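Putative oxidoreductase (Klebsiella pneumoniae subsp. pneumoniae MGH 78578, PDB 3E82) probably acts as a nucleotide-binding oxidoreductase of the Gfo/Idh/MocA family. Local coordinates at residues K92-K98 with R119-H125. Residues are numbered along the deposited sequence; the frame is centred on the assembly and turned at random.
Sequences KHVVVDK and RLLSVFH
The imidazole of H93 takes over a backbone's role at the N-terminal side of two parallel strands: its ND1 accepts the amide of L120, N to ND1 3.0 Å, with the donor only 3° out of the ring plane. CG of H93 lies beside its own backbone N (chi1 -68°), which lets the ring lean across to the neighbouring strand. R119 then bends at chi2 and lays CD over one ring face, a CH-pi contact of 3.7 Å to the centroid, while its guanidinium is turned steeply to the imidazole. From there, four backbone bonds follow in parallel register, from V94 N to L120 O (2.9 Å) through to F124 N on V96 O. With helix 104-116 between them, strands 93-96 and 121-123 make the last beta-alpha-beta unit of the Rossmann-type sheet, with 121-123 at its edge. V94, V96, L121 and V123 share one face; there CD1 of L121 reaches V94 CB and V96 CG2, each at 4.0 Å, and helix 80-89 packs against V94 and V96. On the other face S122 OG bonds to Y302 and V318. D97 OD1 approaches F124 CD2 obliquely at 3.4 Å, its hydrogen bond being to H23. K98, bent at chi3 and chi4, curls back so that NZ makes a weak bond to F124 O (3.3 Å), the carbonyl of the residue centring an inverse gamma turn, while CD lies against ND1 of H125, the two side chains crossing at about a right angle.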
loop_
_atom_site.group_PDB
_atom_site.type_symbol
_atom_site.label_atom_id
_atom_site.label_comp_id
_atom_site.label_asym_id
_atom_site.label_seq_id
_atom_site.Cartn_x
_atom_site.Cartn_y
_atom_site.Cartn_z
ATOM N N LYS B 92 -25.580 14.886 32.382
ATOM C CA LYS B 92 -24.198 15.348 32.236
ATOM C C LYS B 92 -23.719 15.293 30.788
ATOM O O LYS B 92 -24.225 14.512 29.985
ATOM C CB LYS B 92 -23.243 14.499 33.092
ATOM C CG LYS B 92 -23.179 14.872 34.577
ATOM C CD LYS B 92 -24.526 14.755 35.261
ATOM C CE LYS B 92 -24.408 14.879 36.783
ATOM N NZ LYS B 92 -24.139 16.262 37.246
ATOM N N HIS B 93 -22.752 16.144 30.460
ATOM C CA HIS B 93 -22.163 16.147 29.128
ATOM C C HIS B 93 -21.161 15.002 29.205
ATOM O O HIS B 93 -20.641 14.704 30.290
ATOM C CB HIS B 93 -21.439 17.461 28.860
ATOM C CG HIS B 93 -22.355 18.638 28.762
ATOM N ND1 HIS B 93 -23.320 18.748 27.782
ATOM C CD2 HIS B 93 -22.479 19.738 29.540
ATOM C CE1 HIS B 93 -23.999 19.868 27.962
ATOM N NE2 HIS B 93 -23.510 20.486 29.023
ATOM N N VAL B 94 -20.877 14.369 28.073
ATOM C CA VAL B 94 -19.968 13.234 28.090
ATOM C C VAL B 94 -18.932 13.168 26.978
ATOM O O VAL B 94 -19.236 13.416 25.815
ATOM C CB VAL B 94 -20.769 11.914 28.041
ATOM C CG1 VAL B 94 -19.823 10.722 28.137
ATOM C CG2 VAL B 94 -21.807 11.888 29.155
ATOM N N VAL B 95 -17.700 12.841 27.362
ATOM C CA VAL B 95 -16.615 12.638 26.417
ATOM C C VAL B 95 -16.177 11.197 26.705
ATOM O O VAL B 95 -15.847 10.861 27.844
ATOM C CB VAL B 95 -15.431 13.594 26.662
ATOM C CG1 VAL B 95 -14.161 13.029 26.014
ATOM C CG2 VAL B 95 -15.752 14.976 26.073
ATOM N N VAL B 96 -16.201 10.351 25.681
ATOM C CA VAL B 96 -15.826 8.946 25.843
ATOM C C VAL B 96 -14.518 8.616 25.142
ATOM O O VAL B 96 -14.355 8.869 23.948
ATOM C CB VAL B 96 -16.913 8.005 25.275
ATOM C CG1 VAL B 96 -16.609 6.553 25.663
ATOM C CG2 VAL B 96 -18.278 8.439 25.762
ATOM N N ASP B 97 -13.586 8.059 25.900
ATOM C CA ASP B 97 -12.296 7.652 25.367
ATOM C C ASP B 97 -12.587 6.483 24.409
ATOM O O ASP B 97 -13.566 5.761 24.596
ATOM C CB ASP B 97 -11.415 7.189 26.529
ATOM C CG ASP B 97 -9.953 7.146 26.178
ATOM O OD1 ASP B 97 -9.396 8.208 25.827
ATOM O OD2 ASP B 97 -9.358 6.050 26.260
ATOM N N LYS B 98 -11.776 6.298 23.371
ATOM C CA LYS B 98 -12.028 5.185 22.463
ATOM C C LYS B 98 -11.864 3.855 23.215
ATOM O O LYS B 98 -11.023 3.737 24.103
ATOM C CB LYS B 98 -11.071 5.227 21.261
ATOM C CG LYS B 98 -11.258 6.436 20.333
ATOM C CD LYS B 98 -10.433 6.281 19.052
ATOM C CE LYS B 98 -8.939 6.216 19.331
ATOM N NZ LYS B 98 -8.416 7.522 19.805
ATOM N N ARG B 119 -27.846 16.936 25.718
ATOM C CA ARG B 119 -26.511 17.074 26.276
ATOM C C ARG B 119 -25.471 16.750 25.202
ATOM O O ARG B 119 -25.745 15.977 24.285
ATOM C CB ARG B 119 -26.347 16.137 27.478
ATOM C CG ARG B 119 -27.075 16.610 28.743
ATOM C CD ARG B 119 -26.367 17.798 29.364
ATOM N NE ARG B 119 -27.184 18.487 30.355
ATOM C CZ ARG B 119 -26.876 19.675 30.872
ATOM N NH1 ARG B 119 -25.761 20.297 30.491
ATOM N NH2 ARG B 119 -27.693 20.262 31.745
ATOM N N LEU B 120 -24.288 17.351 25.305
ATOM C CA LEU B 120 -23.222 17.079 24.348
ATOM C C LEU B 120 -22.580 15.728 24.634
ATOM O O LEU B 120 -22.271 15.400 25.784
ATOM C CB LEU B 120 -22.127 18.157 24.402
ATOM C CG LEU B 120 -20.927 17.955 23.445
ATOM C CD1 LEU B 120 -20.358 19.306 23.040
ATOM C CD2 LEU B 120 -19.840 17.080 24.104
ATOM N N LEU B 121 -22.390 14.950 23.578
ATOM C CA LEU B 121 -21.736 13.643 23.677
ATOM C C LEU B 121 -20.643 13.663 22.624
ATOM O O LEU B 121 -20.892 14.057 21.486
ATOM C CB LEU B 121 -22.712 12.509 23.356
ATOM C CG LEU B 121 -22.096 11.119 23.110
ATOM C CD1 LEU B 121 -21.360 10.628 24.339
ATOM C CD2 LEU B 121 -23.196 10.147 22.733
ATOM N N SER B 122 -19.439 13.252 22.995
ATOM C CA SER B 122 -18.337 13.229 22.036
ATOM C C SER B 122 -17.422 12.039 22.308
ATOM O O SER B 122 -17.547 11.380 23.340
ATOM C CB SER B 122 -17.548 14.539 22.124
ATOM O OG SER B 122 -16.603 14.624 21.074
ATOM N N VAL B 123 -16.520 11.756 21.372
ATOM C CA VAL B 123 -15.584 10.650 21.513
ATOM C C VAL B 123 -14.186 11.237 21.328
ATOM O O VAL B 123 -13.989 12.121 20.494
ATOM C CB VAL B 123 -15.850 9.551 20.455
ATOM C CG1 VAL B 123 -14.845 8.415 20.618
ATOM C CG2 VAL B 123 -17.278 9.028 20.598
ATOM N N PHE B 124 -13.224 10.731 22.095
ATOM C CA PHE B 124 -11.858 11.245 22.071
ATOM C C PHE B 124 -11.032 10.934 20.821
ATOM O O PHE B 124 -10.043 10.207 20.888
ATOM C CB PHE B 124 -11.114 10.769 23.334
ATOM C CG PHE B 124 -9.843 11.541 23.646
ATOM C CD1 PHE B 124 -9.859 12.933 23.782
ATOM C CD2 PHE B 124 -8.644 10.866 23.856
ATOM C CE1 PHE B 124 -8.687 13.639 24.126
ATOM C CE2 PHE B 124 -7.470 11.561 24.199
ATOM C CZ PHE B 124 -7.490 12.944 24.334
ATOM N N HIS B 125 -11.451 11.469 19.678
ATOM C CA HIS B 125 -10.690 11.307 18.439
ATOM C C HIS B 125 -9.764 12.510 18.522
ATOM O O HIS B 125 -10.053 13.594 18.014
ATOM C CB HIS B 125 -11.611 11.385 17.228
ATOM C CG HIS B 125 -12.350 10.110 16.963
ATOM N ND1 HIS B 125 -11.704 8.926 16.675
ATOM C CD2 HIS B 125 -13.675 9.835 16.918
ATOM C CE1 HIS B 125 -12.599 7.978 16.461
ATOM N NE2 HIS B 125 -13.802 8.503 16.601
#